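Local structure of arylsulfatase (Pseudoalteromonas sp. MB47, 7AJ0) at residues 22-27 with 389-394; 67-72 with 86-91; 91-96 with 407-412; 347-352 with 466-471; 430-435 with 439-444. The protein removes sulfate groups from fucoidan, a sulfated polysaccharide, probably by exo-acting ester hydrolysis, and assembles as a hexamer with a calcium ion bound in the chain. All coordinates share one frame; numbering follows the deposited sequence.

Contact 1: 22-27 with 389-394; sequences PNMEPA and GVIDEL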
# COMPACT_ATOMS: atom_id res chain seq x y z
N PRO A 22 -36.96 32.29 -3.78
CA PRO A 22 -36.74 30.96 -4.38
C PRO A 22 -35.34 30.73 -4.93
O PRO A 22 -34.88 29.58 -4.95
CB PRO A 22 -37.79 30.91 -5.51
CG PRO A 22 -38.86 31.83 -5.07
CD PRO A 22 -38.17 32.94 -4.32
N ASN A 23 -34.65 31.77 -5.38
CA ASN A 23 -33.35 31.63 -6.01
C ASN A 23 -32.19 31.82 -5.03
O ASN A 23 -31.06 32.04 -5.47
CB ASN A 23 -33.21 32.62 -7.17
CG ASN A 23 -33.10 34.06 -6.68
OD1 ASN A 23 -33.74 34.45 -5.71
ND2 ASN A 23 -32.27 34.85 -7.35
N MET A 24 -32.45 31.76 -3.73
CA MET A 24 -31.44 31.98 -2.71
C MET A 24 -31.28 30.72 -1.86
O MET A 24 -32.26 30.06 -1.53
CB MET A 24 -31.82 33.15 -1.79
CG MET A 24 -32.12 34.45 -2.51
SD MET A 24 -30.65 35.37 -2.99
CE MET A 24 -30.01 35.85 -1.38
N GLU A 25 -30.04 30.41 -1.51
CA GLU A 25 -29.79 29.28 -0.63
C GLU A 25 -30.61 29.44 0.65
O GLU A 25 -30.52 30.49 1.31
CB GLU A 25 -28.30 29.18 -0.29
CG GLU A 25 -27.95 28.02 0.64
CD GLU A 25 -28.20 26.65 0.03
OE1 GLU A 25 -28.37 26.57 -1.21
OE2 GLU A 25 -28.23 25.65 0.78
N PRO A 26 -31.43 28.46 1.02
CA PRO A 26 -32.19 28.57 2.28
C PRO A 26 -31.25 28.79 3.46
O PRO A 26 -30.14 28.26 3.50
CB PRO A 26 -32.92 27.23 2.38
CG PRO A 26 -33.03 26.76 0.97
CD PRO A 26 -31.77 27.23 0.28
N ALA A 27 -31.72 29.58 4.42
CA ALA A 27 -30.93 29.93 5.59
C ALA A 27 -31.72 29.63 6.86
O ALA A 27 -32.96 29.61 6.85
CB ALA A 27 -30.53 31.42 5.58
N GLY A 389 -26.92 47.15 1.57
CA GLY A 389 -28.33 47.24 1.24
C GLY A 389 -28.64 47.03 -0.23
O GLY A 389 -29.33 47.86 -0.83
N VAL A 390 -28.16 45.93 -0.81
CA VAL A 390 -28.29 45.73 -2.24
C VAL A 390 -28.61 44.29 -2.60
O VAL A 390 -28.41 43.87 -3.75
CB VAL A 390 -26.99 46.18 -2.96
CG1 VAL A 390 -26.74 47.66 -2.75
CG2 VAL A 390 -25.80 45.36 -2.47
N ILE A 391 -29.12 43.52 -1.64
CA ILE A 391 -29.42 42.12 -1.93
C ILE A 391 -30.60 42.00 -2.89
O ILE A 391 -30.65 41.07 -3.71
CB ILE A 391 -29.67 41.32 -0.64
CG1 ILE A 391 -28.33 41.00 0.04
CG2 ILE A 391 -30.45 40.04 -0.93
CD1 ILE A 391 -28.39 39.93 1.12
N ASP A 392 -31.56 42.93 -2.82
CA ASP A 392 -32.72 42.87 -3.70
C ASP A 392 -32.38 43.11 -5.17
O ASP A 392 -33.27 43.00 -6.02
CB ASP A 392 -33.78 43.89 -3.25
CG ASP A 392 -33.33 45.33 -3.45
OD1 ASP A 392 -32.18 45.56 -3.89
OD2 ASP A 392 -34.14 46.24 -3.17
N GLU A 393 -31.12 43.42 -5.48
CA GLU A 393 -30.70 43.68 -6.85
C GLU A 393 -30.21 42.43 -7.57
O GLU A 393 -29.79 42.52 -8.73
CB GLU A 393 -29.59 44.74 -6.87
CG GLU A 393 -30.04 46.12 -6.40
CD GLU A 393 -30.96 46.81 -7.40
OE1 GLU A 393 -30.67 46.75 -8.61
OE2 GLU A 393 -31.96 47.41 -6.96
N LEU A 394 -30.24 41.27 -6.93
CA LEU A 394 -29.70 40.06 -7.54
C LEU A 394 -30.67 39.51 -8.58
O LEU A 394 -31.87 39.39 -8.30
CB LEU A 394 -29.43 38.99 -6.48
CG LEU A 394 -28.25 39.23 -5.53
CD1 LEU A 394 -28.17 38.09 -4.52
CD2 LEU A 394 -26.95 39.35 -6.30

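Contact 2: 67-72 with 86-91; sequences PGVYGG and LANEGL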
# COMPACT_ATOMS: atom_id res chain seq x y z
N PRO A 67 -1.58 30.49 10.72
CA PRO A 67 -1.45 31.50 11.77
C PRO A 67 -1.26 30.87 13.14
O PRO A 67 -1.77 29.79 13.43
CB PRO A 67 -2.78 32.27 11.70
CG PRO A 67 -3.38 31.90 10.38
CD PRO A 67 -2.91 30.51 10.09
N GLY A 68 -0.51 31.57 14.00
CA GLY A 68 -0.23 31.04 15.32
C GLY A 68 -1.48 30.79 16.14
O GLY A 68 -1.55 29.82 16.89
N VAL A 69 -2.48 31.66 16.00
CA VAL A 69 -3.71 31.52 16.76
C VAL A 69 -4.54 30.33 16.32
O VAL A 69 -5.47 29.93 17.03
CB VAL A 69 -4.52 32.83 16.67
CG1 VAL A 69 -5.13 32.99 15.29
CG2 VAL A 69 -5.58 32.88 17.74
N TYR A 70 -4.22 29.73 15.17
CA TYR A 70 -4.86 28.50 14.73
C TYR A 70 -4.03 27.26 15.04
O TYR A 70 -4.43 26.15 14.68
CB TYR A 70 -5.12 28.54 13.22
CG TYR A 70 -6.39 29.24 12.81
CD1 TYR A 70 -7.59 28.54 12.72
CD2 TYR A 70 -6.40 30.59 12.50
CE1 TYR A 70 -8.75 29.18 12.33
CE2 TYR A 70 -7.56 31.23 12.12
CZ TYR A 70 -8.73 30.52 12.04
OH TYR A 70 -9.89 31.16 11.66
N GLY A 71 -2.88 27.42 15.69
CA GLY A 71 -2.03 26.30 16.03
C GLY A 71 -0.75 26.18 15.24
O GLY A 71 -0.10 25.13 15.31
N GLY A 72 -0.36 27.22 14.50
CA GLY A 72 0.90 27.22 13.79
C GLY A 72 1.83 28.31 14.26
O GLY A 72 2.36 28.25 15.38
N LEU A 86 -5.78 40.37 15.38
CA LEU A 86 -7.10 40.46 14.77
C LEU A 86 -8.04 39.40 15.34
O LEU A 86 -9.20 39.69 15.65
CB LEU A 86 -7.00 40.31 13.25
CG LEU A 86 -6.61 41.51 12.40
CD1 LEU A 86 -6.61 41.14 10.92
CD2 LEU A 86 -7.53 42.70 12.65
N ALA A 87 -7.56 38.17 15.48
CA ALA A 87 -8.41 37.08 15.95
C ALA A 87 -8.74 37.24 17.43
O ALA A 87 -9.89 37.07 17.84
CB ALA A 87 -7.73 35.74 15.69
N ASN A 88 -7.73 37.55 18.25
CA ASN A 88 -7.96 37.62 19.69
C ASN A 88 -8.81 38.83 20.07
O ASN A 88 -9.51 38.79 21.08
CB ASN A 88 -6.62 37.65 20.43
CG ASN A 88 -5.86 36.34 20.31
OD1 ASN A 88 -6.46 35.28 20.15
ND2 ASN A 88 -4.54 36.41 20.40
N GLU A 89 -8.74 39.90 19.29
CA GLU A 89 -9.59 41.07 19.50
C GLU A 89 -10.84 41.03 18.64
O GLU A 89 -11.56 42.03 18.55
CB GLU A 89 -8.79 42.35 19.22
CG GLU A 89 -7.71 42.60 20.26
CD GLU A 89 -6.67 43.58 19.79
OE1 GLU A 89 -6.86 44.20 18.72
OE2 GLU A 89 -5.66 43.75 20.50
N GLY A 90 -11.13 39.89 18.02
CA GLY A 90 -12.32 39.73 17.20
C GLY A 90 -12.84 38.33 17.28
O GLY A 90 -12.82 37.70 18.35
N LEU A 91 -13.31 37.81 16.15
CA LEU A 91 -13.96 36.51 16.07
C LEU A 91 -13.14 35.59 15.18
O LEU A 91 -12.85 35.94 14.03
CB LEU A 91 -15.39 36.65 15.53
CG LEU A 91 -16.13 35.40 15.07
CD1 LEU A 91 -16.34 34.43 16.21
CD2 LEU A 91 -17.46 35.79 14.44

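Contact 3: 91-96 with 407-412; sequences LRLTSM and AFLLAD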
# COMPACT_ATOMS: atom_id res chain seq x y z
N LEU A 91 -13.31 37.81 16.15
CA LEU A 91 -13.96 36.51 16.07
C LEU A 91 -13.14 35.59 15.18
O LEU A 91 -12.85 35.94 14.03
CB LEU A 91 -15.39 36.65 15.53
CG LEU A 91 -16.13 35.40 15.07
CD1 LEU A 91 -16.34 34.43 16.21
CD2 LEU A 91 -17.46 35.79 14.44
N ARG A 92 -12.75 34.44 15.71
CA ARG A 92 -12.02 33.43 14.96
C ARG A 92 -12.98 32.30 14.59
O ARG A 92 -13.57 31.67 15.47
CB ARG A 92 -10.84 32.89 15.76
CG ARG A 92 -10.04 31.83 15.02
CD ARG A 92 -8.68 31.62 15.66
NE ARG A 92 -8.76 31.04 16.99
CZ ARG A 92 -8.83 29.73 17.25
NH1 ARG A 92 -8.82 28.86 16.25
NH2 ARG A 92 -8.90 29.30 18.50
N LEU A 93 -13.14 32.07 13.29
CA LEU A 93 -14.02 31.03 12.78
C LEU A 93 -13.20 29.77 12.50
O LEU A 93 -12.22 29.82 11.75
CB LEU A 93 -14.72 31.50 11.50
CG LEU A 93 -15.66 32.69 11.66
CD1 LEU A 93 -16.20 33.12 10.30
CD2 LEU A 93 -16.81 32.36 12.60
N THR A 94 -13.60 28.66 13.11
CA THR A 94 -12.89 27.40 12.96
C THR A 94 -13.52 26.46 11.95
O THR A 94 -12.97 25.38 11.70
CB THR A 94 -12.78 26.69 14.32
OG1 THR A 94 -14.08 26.58 14.92
CG2 THR A 94 -11.87 27.46 15.26
N SER A 95 -14.66 26.83 11.36
CA SER A 95 -15.32 26.04 10.32
C SER A 95 -15.68 26.93 9.13
O SER A 95 -16.82 26.96 8.66
CB SER A 95 -16.55 25.32 10.87
OG SER A 95 -16.17 24.17 11.60
N MET A 96 -14.69 27.66 8.64
CA MET A 96 -14.83 28.47 7.44
C MET A 96 -14.36 27.65 6.24
O MET A 96 -13.36 26.93 6.32
CB MET A 96 -14.00 29.75 7.57
CG MET A 96 -13.96 30.63 6.34
SD MET A 96 -15.53 31.41 5.94
CE MET A 96 -14.93 32.77 4.95
N ALA A 407 -26.09 38.47 10.97
CA ALA A 407 -26.60 38.07 12.27
C ALA A 407 -25.69 37.07 12.97
O ALA A 407 -25.74 36.96 14.20
CB ALA A 407 -28.00 37.47 12.13
N PHE A 408 -24.86 36.35 12.22
CA PHE A 408 -23.92 35.40 12.81
C PHE A 408 -22.66 36.11 13.29
O PHE A 408 -22.17 35.82 14.39
CB PHE A 408 -23.61 34.32 11.78
CG PHE A 408 -22.49 33.39 12.17
CD1 PHE A 408 -22.54 32.68 13.36
CD2 PHE A 408 -21.41 33.20 11.32
CE1 PHE A 408 -21.52 31.81 13.70
CE2 PHE A 408 -20.39 32.33 11.66
CZ PHE A 408 -20.44 31.64 12.85
N LEU A 409 -22.15 37.05 12.50
CA LEU A 409 -20.90 37.72 12.84
C LEU A 409 -21.06 38.77 13.92
O LEU A 409 -20.11 39.04 14.66
CB LEU A 409 -20.29 38.36 11.59
CG LEU A 409 -19.83 37.43 10.47
CD1 LEU A 409 -19.42 38.22 9.24
CD2 LEU A 409 -18.69 36.55 10.94
N LEU A 410 -22.24 39.38 14.03
CA LEU A 410 -22.46 40.49 14.96
C LEU A 410 -23.13 40.06 16.26
O LEU A 410 -23.37 40.91 17.13
CB LEU A 410 -23.30 41.58 14.30
CG LEU A 410 -22.74 42.17 13.00
CD1 LEU A 410 -23.62 43.29 12.50
CD2 LEU A 410 -21.32 42.65 13.20
N ALA A 411 -23.43 38.78 16.43
CA ALA A 411 -24.01 38.26 17.66
C ALA A 411 -22.92 37.62 18.51
O ALA A 411 -22.05 36.90 18.00
CB ALA A 411 -25.10 37.23 17.36
N ASP A 412 -22.97 37.89 19.82
CA ASP A 412 -22.05 37.25 20.75
C ASP A 412 -22.29 35.74 20.76
O ASP A 412 -23.38 35.28 21.12
CB ASP A 412 -22.22 37.83 22.15
CG ASP A 412 -21.64 39.22 22.28
OD1 ASP A 412 -20.90 39.65 21.37
OD2 ASP A 412 -21.92 39.89 23.30

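Contact 4: 347-352 with 466-471; sequences TTWEGG and WVFNLN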
# COMPACT_ATOMS: atom_id res chain seq x y z
N THR A 347 -8.20 19.10 -3.52
CA THR A 347 -9.03 18.00 -3.06
C THR A 347 -10.10 18.56 -2.14
O THR A 347 -9.96 19.65 -1.57
CB THR A 347 -8.22 16.93 -2.31
OG1 THR A 347 -7.76 17.46 -1.06
CG2 THR A 347 -7.02 16.49 -3.13
N THR A 348 -11.18 17.80 -1.98
CA THR A 348 -12.24 18.14 -1.05
C THR A 348 -12.09 17.44 0.29
O THR A 348 -13.07 17.29 1.03
CB THR A 348 -13.61 17.84 -1.66
OG1 THR A 348 -13.60 16.54 -2.25
CG2 THR A 348 -13.96 18.88 -2.70
N TRP A 349 -10.88 16.98 0.62
CA TRP A 349 -10.56 16.73 2.01
C TRP A 349 -10.60 18.05 2.77
O TRP A 349 -10.54 19.13 2.18
CB TRP A 349 -9.18 16.08 2.15
CG TRP A 349 -9.08 14.70 1.60
CD1 TRP A 349 -8.29 14.29 0.56
CD2 TRP A 349 -9.79 13.54 2.04
NE1 TRP A 349 -8.46 12.95 0.34
CE2 TRP A 349 -9.38 12.46 1.23
CE3 TRP A 349 -10.73 13.30 3.04
CZ2 TRP A 349 -9.88 11.17 1.39
CZ3 TRP A 349 -11.23 12.02 3.20
CH2 TRP A 349 -10.80 10.97 2.37
N GLU A 350 -10.71 17.96 4.09
CA GLU A 350 -10.77 19.18 4.89
C GLU A 350 -9.54 20.05 4.68
O GLU A 350 -9.64 21.29 4.72
CB GLU A 350 -10.95 18.83 6.36
CG GLU A 350 -12.30 18.22 6.67
CD GLU A 350 -13.44 19.19 6.45
OE1 GLU A 350 -13.44 20.25 7.12
OE2 GLU A 350 -14.32 18.91 5.61
N GLY A 351 -8.38 19.44 4.42
CA GLY A 351 -7.18 20.22 4.19
C GLY A 351 -7.29 21.18 3.02
O GLY A 351 -6.62 22.21 2.99
N GLY A 352 -8.15 20.87 2.06
CA GLY A 352 -8.26 21.69 0.87
C GLY A 352 -9.26 22.82 0.98
O GLY A 352 -9.11 23.85 0.32
N TRP A 466 -18.82 7.86 2.47
CA TRP A 466 -17.91 7.96 3.60
C TRP A 466 -18.40 9.05 4.55
O TRP A 466 -18.86 10.11 4.11
CB TRP A 466 -16.49 8.26 3.14
CG TRP A 466 -15.86 7.17 2.34
CD1 TRP A 466 -16.50 6.16 1.67
CD2 TRP A 466 -14.46 6.97 2.13
NE1 TRP A 466 -15.58 5.35 1.05
CE2 TRP A 466 -14.32 5.82 1.32
CE3 TRP A 466 -13.31 7.64 2.54
CZ2 TRP A 466 -13.08 5.34 0.91
CZ3 TRP A 466 -12.07 7.16 2.14
CH2 TRP A 466 -11.97 6.02 1.33
N VAL A 467 -18.29 8.79 5.85
CA VAL A 467 -18.74 9.73 6.87
C VAL A 467 -17.66 9.86 7.93
O VAL A 467 -17.15 8.85 8.43
CB VAL A 467 -20.07 9.29 7.51
CG1 VAL A 467 -20.46 10.26 8.61
CG2 VAL A 467 -21.17 9.19 6.46
N PHE A 468 -17.30 11.10 8.25
CA PHE A 468 -16.39 11.42 9.33
C PHE A 468 -17.09 12.38 10.28
O PHE A 468 -17.58 13.43 9.84
CB PHE A 468 -15.10 12.06 8.82
CG PHE A 468 -14.36 11.24 7.82
CD1 PHE A 468 -14.65 11.33 6.47
CD2 PHE A 468 -13.35 10.37 8.22
CE1 PHE A 468 -13.96 10.58 5.54
CE2 PHE A 468 -12.66 9.62 7.30
CZ PHE A 468 -12.96 9.72 5.95
N ASN A 469 -17.15 12.04 11.56
CA ASN A 469 -17.52 13.01 12.59
C ASN A 469 -16.31 13.92 12.79
O ASN A 469 -15.31 13.52 13.39
CB ASN A 469 -17.90 12.31 13.89
CG ASN A 469 -18.32 13.29 14.97
OD1 ASN A 469 -17.80 14.40 15.07
ND2 ASN A 469 -19.27 12.88 15.80
N LEU A 470 -16.38 15.14 12.26
CA LEU A 470 -15.21 16.01 12.26
C LEU A 470 -14.79 16.42 13.66
O LEU A 470 -13.64 16.81 13.86
CB LEU A 470 -15.48 17.25 11.41
CG LEU A 470 -15.57 17.00 9.90
CD1 LEU A 470 -15.85 18.30 9.17
CD2 LEU A 470 -14.31 16.34 9.37
N ASN A 471 -15.69 16.33 14.65
CA ASN A 471 -15.27 16.57 16.03
C ASN A 471 -14.36 15.45 16.52
O ASN A 471 -13.40 15.69 17.25
CB ASN A 471 -16.49 16.70 16.94
CG ASN A 471 -17.26 17.98 16.69
OD1 ASN A 471 -16.69 19.02 16.34
ND2 ASN A 471 -18.58 17.91 16.87

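Contact 5: 430-435 with 439-444; sequences TALRWL and IHFKVF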
# COMPACT_ATOMS: atom_id res chain seq x y z
N THR A 430 -18.69 16.23 -4.78
CA THR A 430 -17.94 15.21 -4.07
C THR A 430 -18.36 15.04 -2.62
O THR A 430 -18.33 13.91 -2.12
CB THR A 430 -16.44 15.53 -4.10
OG1 THR A 430 -16.19 16.78 -3.45
CG2 THR A 430 -15.94 15.61 -5.54
N ALA A 431 -18.75 16.10 -1.93
CA ALA A 431 -19.02 15.98 -0.50
C ALA A 431 -19.85 17.16 -0.03
O ALA A 431 -19.98 18.17 -0.71
CB ALA A 431 -17.72 15.88 0.30
N LEU A 432 -20.42 16.99 1.16
CA LEU A 432 -21.10 18.07 1.88
C LEU A 432 -20.77 17.93 3.36
O LEU A 432 -20.35 16.87 3.82
CB LEU A 432 -22.61 18.04 1.65
CG LEU A 432 -23.39 16.83 2.14
CD1 LEU A 432 -23.76 16.93 3.62
CD2 LEU A 432 -24.65 16.64 1.29
N ARG A 433 -20.96 19.02 4.09
CA ARG A 433 -20.87 19.01 5.54
C ARG A 433 -22.18 19.49 6.13
O ARG A 433 -22.74 20.50 5.69
CB ARG A 433 -19.73 19.87 6.08
CG ARG A 433 -19.72 19.88 7.60
CD ARG A 433 -18.54 20.62 8.20
NE ARG A 433 -18.72 20.78 9.64
CZ ARG A 433 -17.84 21.34 10.46
NH1 ARG A 433 -16.69 21.79 9.98
NH2 ARG A 433 -18.10 21.45 11.75
N TRP A 434 -22.66 18.78 7.15
CA TRP A 434 -23.91 19.10 7.83
C TRP A 434 -23.68 18.85 9.31
O TRP A 434 -23.28 17.75 9.70
CB TRP A 434 -25.06 18.26 7.28
CG TRP A 434 -26.29 18.32 8.11
CD1 TRP A 434 -26.92 19.43 8.57
CD2 TRP A 434 -27.06 17.20 8.57
NE1 TRP A 434 -28.03 19.08 9.30
CE2 TRP A 434 -28.14 17.72 9.32
CE3 TRP A 434 -26.94 15.82 8.43
CZ2 TRP A 434 -29.09 16.90 9.92
CZ3 TRP A 434 -27.88 15.01 9.03
CH2 TRP A 434 -28.95 15.55 9.76
N LEU A 435 -23.93 19.86 10.13
CA LEU A 435 -23.60 19.82 11.56
C LEU A 435 -22.09 19.63 11.63
O LEU A 435 -21.35 20.41 11.02
CB LEU A 435 -24.44 18.76 12.26
CG LEU A 435 -25.96 18.91 12.14
CD1 LEU A 435 -26.67 17.63 12.57
CD2 LEU A 435 -26.44 20.10 12.95
N ILE A 439 -19.64 14.14 4.80
CA ILE A 439 -20.10 13.01 4.00
C ILE A 439 -19.49 13.14 2.61
O ILE A 439 -19.67 14.16 1.93
CB ILE A 439 -21.63 12.97 3.91
CG1 ILE A 439 -22.25 12.97 5.31
CG2 ILE A 439 -22.09 11.74 3.15
CD1 ILE A 439 -22.65 14.34 5.80
N HIS A 440 -18.77 12.10 2.19
CA HIS A 440 -18.12 12.08 0.88
C HIS A 440 -18.87 11.14 -0.05
O HIS A 440 -19.11 9.98 0.28
CB HIS A 440 -16.66 11.62 0.99
CG HIS A 440 -15.79 12.51 1.82
ND1 HIS A 440 -14.87 13.37 1.26
CD2 HIS A 440 -15.69 12.66 3.16
CE1 HIS A 440 -14.25 14.03 2.23
NE2 HIS A 440 -14.73 13.61 3.39
N PHE A 441 -19.22 11.65 -1.23
CA PHE A 441 -19.77 10.82 -2.30
C PHE A 441 -18.75 10.50 -3.37
O PHE A 441 -18.92 9.53 -4.10
CB PHE A 441 -20.99 11.52 -2.92
CG PHE A 441 -22.04 11.89 -1.91
CD1 PHE A 441 -23.01 10.98 -1.54
CD2 PHE A 441 -22.04 13.15 -1.32
CE1 PHE A 441 -23.98 11.32 -0.60
CE2 PHE A 441 -23.00 13.49 -0.38
CZ PHE A 441 -23.97 12.58 -0.03
N LYS A 442 -17.68 11.29 -3.46
CA LYS A 442 -16.52 10.99 -4.29
C LYS A 442 -15.28 11.38 -3.49
O LYS A 442 -15.28 12.40 -2.80
CB LYS A 442 -16.57 11.72 -5.63
CG LYS A 442 -17.66 11.19 -6.56
CD LYS A 442 -17.72 11.96 -7.87
CE LYS A 442 -18.78 11.37 -8.80
NZ LYS A 442 -18.84 12.11 -10.10
N VAL A 443 -14.24 10.57 -3.60
CA VAL A 443 -13.08 10.66 -2.71
C VAL A 443 -11.82 10.82 -3.54
O VAL A 443 -11.60 10.08 -4.51
CB VAL A 443 -12.98 9.41 -1.81
CG1 VAL A 443 -11.59 9.29 -1.20
CG2 VAL A 443 -14.04 9.46 -0.73
N PHE A 444 -10.99 11.79 -3.16
CA PHE A 444 -9.67 11.94 -3.75
C PHE A 444 -8.70 10.96 -3.09
O PHE A 444 -8.63 10.88 -1.86
CB PHE A 444 -9.16 13.37 -3.57
CG PHE A 444 -9.87 14.38 -4.43
CD1 PHE A 444 -11.04 14.97 -4.00
CD2 PHE A 444 -9.35 14.75 -5.66
CE1 PHE A 444 -11.69 15.90 -4.79
CE2 PHE A 444 -9.99 15.68 -6.45
CZ PHE A 444 -11.17 16.26 -6.01

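Contact 1: 22-27 with 389-394
The 3-10 turn 391-393, which follows the Schellman motif ending helix 377-387, presents Ile391 and Leu394 to Met24 of the N-terminal loop. Gly389 forms the motif with a positive phi of 67°, and the chain then winds once more before moving on toward helix 406-409. Two backbone bonds hold that winding: Glu393 N to Val390 O at 3.2 Å and Leu394 N to Ile391 O at 3.3 Å. Three positions apart on this turn, Ile391 and Leu394 both touch Met24, which carries the whole contact from its own segment. The methionine chain is bent at both chi2 (-81°) and chi3 (-68°), and these bends kink it so that SD and CE meet different partners. The two side chains Met24 and Leu394 run roughly perpendicular to each other. No hydrogen bond joins the segments, and together they bury 124 Å², a modest apolar touch. Helix 377-387 also touches both sides, with Met382 against Met24, Leu385 against Ile391 and Tyr381 against Leu394. The N-terminal loop has its own anchors beside this patch: Asn23 ND2 bonds to Met398 O, and the backbones of Asn23 and Glu25 pair with Phe400. Met24 SD sits 4.0 Å from Leu394 CD1, while Met24 CE lies 4.2 Å from Ile391 CG2.

Contact 2: 67-72 with 86-91
Val69 and Ala87 make the tight part of this contact, where the loop after strand 53-59 rests its 3-10 turn 68-70 on the last turn of helix 81-88. Both branches of the valine reach the alanine methyl: Val69 CG1 lies 3.8 Å from Ala87 CB, and Val69 CG2 lies 4.1 Å from the same atom. With chi1 at 73°, CG1 stands between the backbone N and the carbonyl carbon, and CG2 swings out opposite the N toward the end of the helix. Ala87 also touches Ile358 of strand 354-360. The looser side is the exposed Asn88, which runs past the valine in the opposite direction and brings OD1 to 3.5 Å from Val69 CG2, a touch of oxygen on methyl without a hydrogen bond. The turn that carries Val69 is braced from within: Pro67 O accepts from Tyr70 N at 3.0 Å and from Gly72 N at 3.1 Å, the two donors arriving from opposite faces of its plane. On the helix side, Gly90 N bonds to Ala87 O at 3.1 Å as the chain leaves the helix for strand 91-97. Val69 N donates to Asp84 OD1 of the same helix; with no hydrogen bond across the contact itself, this bond probably fixes how the turn sits on the helix.

Contact 3: 91-96 with 407-412
Aliphatic contacts come first: Leu91 and Leu409 meet through their CD2 methyls, 3.8 Å apart, with the two side chains at about a right angle. Leu91 takes its CG to the position opposite the backbone N (chi1 166°), which sends CD2 out over the end of the helix, where it also lies 4.2 Å from the carbonyl oxygen Leu409 O. The same Leu409 CD2 is shared more distantly with Leu93, whose CD1 stops 4.3 Å away. That one methyl therefore touches two alternate residues of the strand, both of which direct their side chains at the helix.

Aliphatic-aromatic contact is made by the other branch of Leu93. Its CD2 lies 3.7 Å from both Phe408 CE2 and Phe408 CZ, approaching the ring obliquely, while the two side chains run antiparallel, overlapping near their ends. Phe408 reaches that far because its CG stands opposite the backbone N, chi1 171°. Strand 91-97 belongs to the large mixed sheet of the sulfatase domain, of the alkaline phosphatase clan, and the short helix 406-409 lies over this part of it; Leu409 also touches Ala359 of the neighbouring strand 354-360, and Phe408 touches Asn371 of strand 369-371.

Polar bonds are absent between the two segments and lie around them instead. Where the strand turns a corner, Thr94 OG1 and Ser95 OG both bond to Asn372 OD1. Beyond helix 406-409, Leu410 O accepts from Lys40 NZ of helix 31-48.

Contact 4: 347-352 with 466-471
Trp466 and Phe468 of strand 466-469, outermost within this chain in its four-stranded antiparallel sheet, and Leu470 just after it, all point toward the start of helix 350-353, where Trp349 holds the N-cap position. Trp466 comes first: its CZ3 is 4.0 Å from Trp349 CH2, lying near the plane of the Trp349 indole at its edge. The other end of the Trp466 ring belongs to the subunit interface, where NE1 bonds to Ser456 O of the third subunit. Two residues on, Phe468 points the same way and meets the next carbon along that rim: its CE1 lies in the indole plane, 3.9 Å from Trp349 CZ3, and its CZ is 4.0 Å from the same atom. Both Trp349 and Phe468 also meet the His440 ring on the neighbouring strand. Leu470 then turns to Glu350 of the first helical turn. Leu470 CD1 lies over one flat face of the Glu350 carboxylate, 3.7 Å from both Glu350 CD and OE1, and Leu470 CD2 is 3.9 Å from Glu350 CG. A bend at chi2 (-66°) in Glu350 turns the carboxylate to this approach. The buried carboxylate has polar partners besides: OE1 bonds to Tyr97 OH and OE2 forms a salt bridge with Lys438 NZ. The Lys438 salt bridge and the Tyr97 bond probably offset the cost of burying this charge against a methyl.

Contact 5: 430-435 with 439-444
Thr430 O is gripped by two successive backbone amides. Lys442 N donates at 3.0 Å in the carbonyl plane, onto a lone pair, while Phe441 N comes closer, to 2.6 Å, with the donor tilted 21° from that plane. Farther along, the strands return to regular pairing: Leu432 and Ile439 form a hydrogen-bonded antiparallel pair, Leu432 N to Ile439 O and Ile439 N to Leu432 O both at 3.0 Å. This is the beta hairpin of strands 428-434 and 437-440, and on the edge of strand 428-434 away from 437-440, Thr430 and Ala431 both face Met423 of strand 420-425, a classic beta bulge. Ala431 and His440 are a non-hydrogen-bonded pair, and here a CH-pi contact forms: Ala431 CB stands over one face of the imidazole, 4.3 Å from the centroid of the His440 ring and 27° off its normal. His440 NE2 is engaged by Glu476 OE1. On the opposite face Leu432 and Ile439 run together, pointing the same way, their CD1 atoms 3.6 Å apart. Leu432 CD2 reaches the edge of the Phe441 ring, 3.9 Å from Phe441 CE2. Helix 489-505 covers Leu432 and Ile439 with Phe495 and Ala492, and Met496 touches Phe441.

From the N terminus, contact 1 ties the leading loop to the chain after helix 377-387, closing a long loop in which contact 2 is nested. Contact 2 closes a short loop between strand 53-59 and the end of helix 81-88, and contact 3 opens at Leu91, which the two share; Tyr70 OH bonds to Leu93 O between them. Contact 3 joins the large mixed sheet to helix 406-409 and crosses contact 1 along the chain. Contact 4 crosses both contacts 1 and 3, linking helix 350-353 to the small sheet, and contact 5, which closes a tight hairpin, is nested within its loop. Contacts 4 and 5 meet through Trp466 O and His440 N on neighbouring strands.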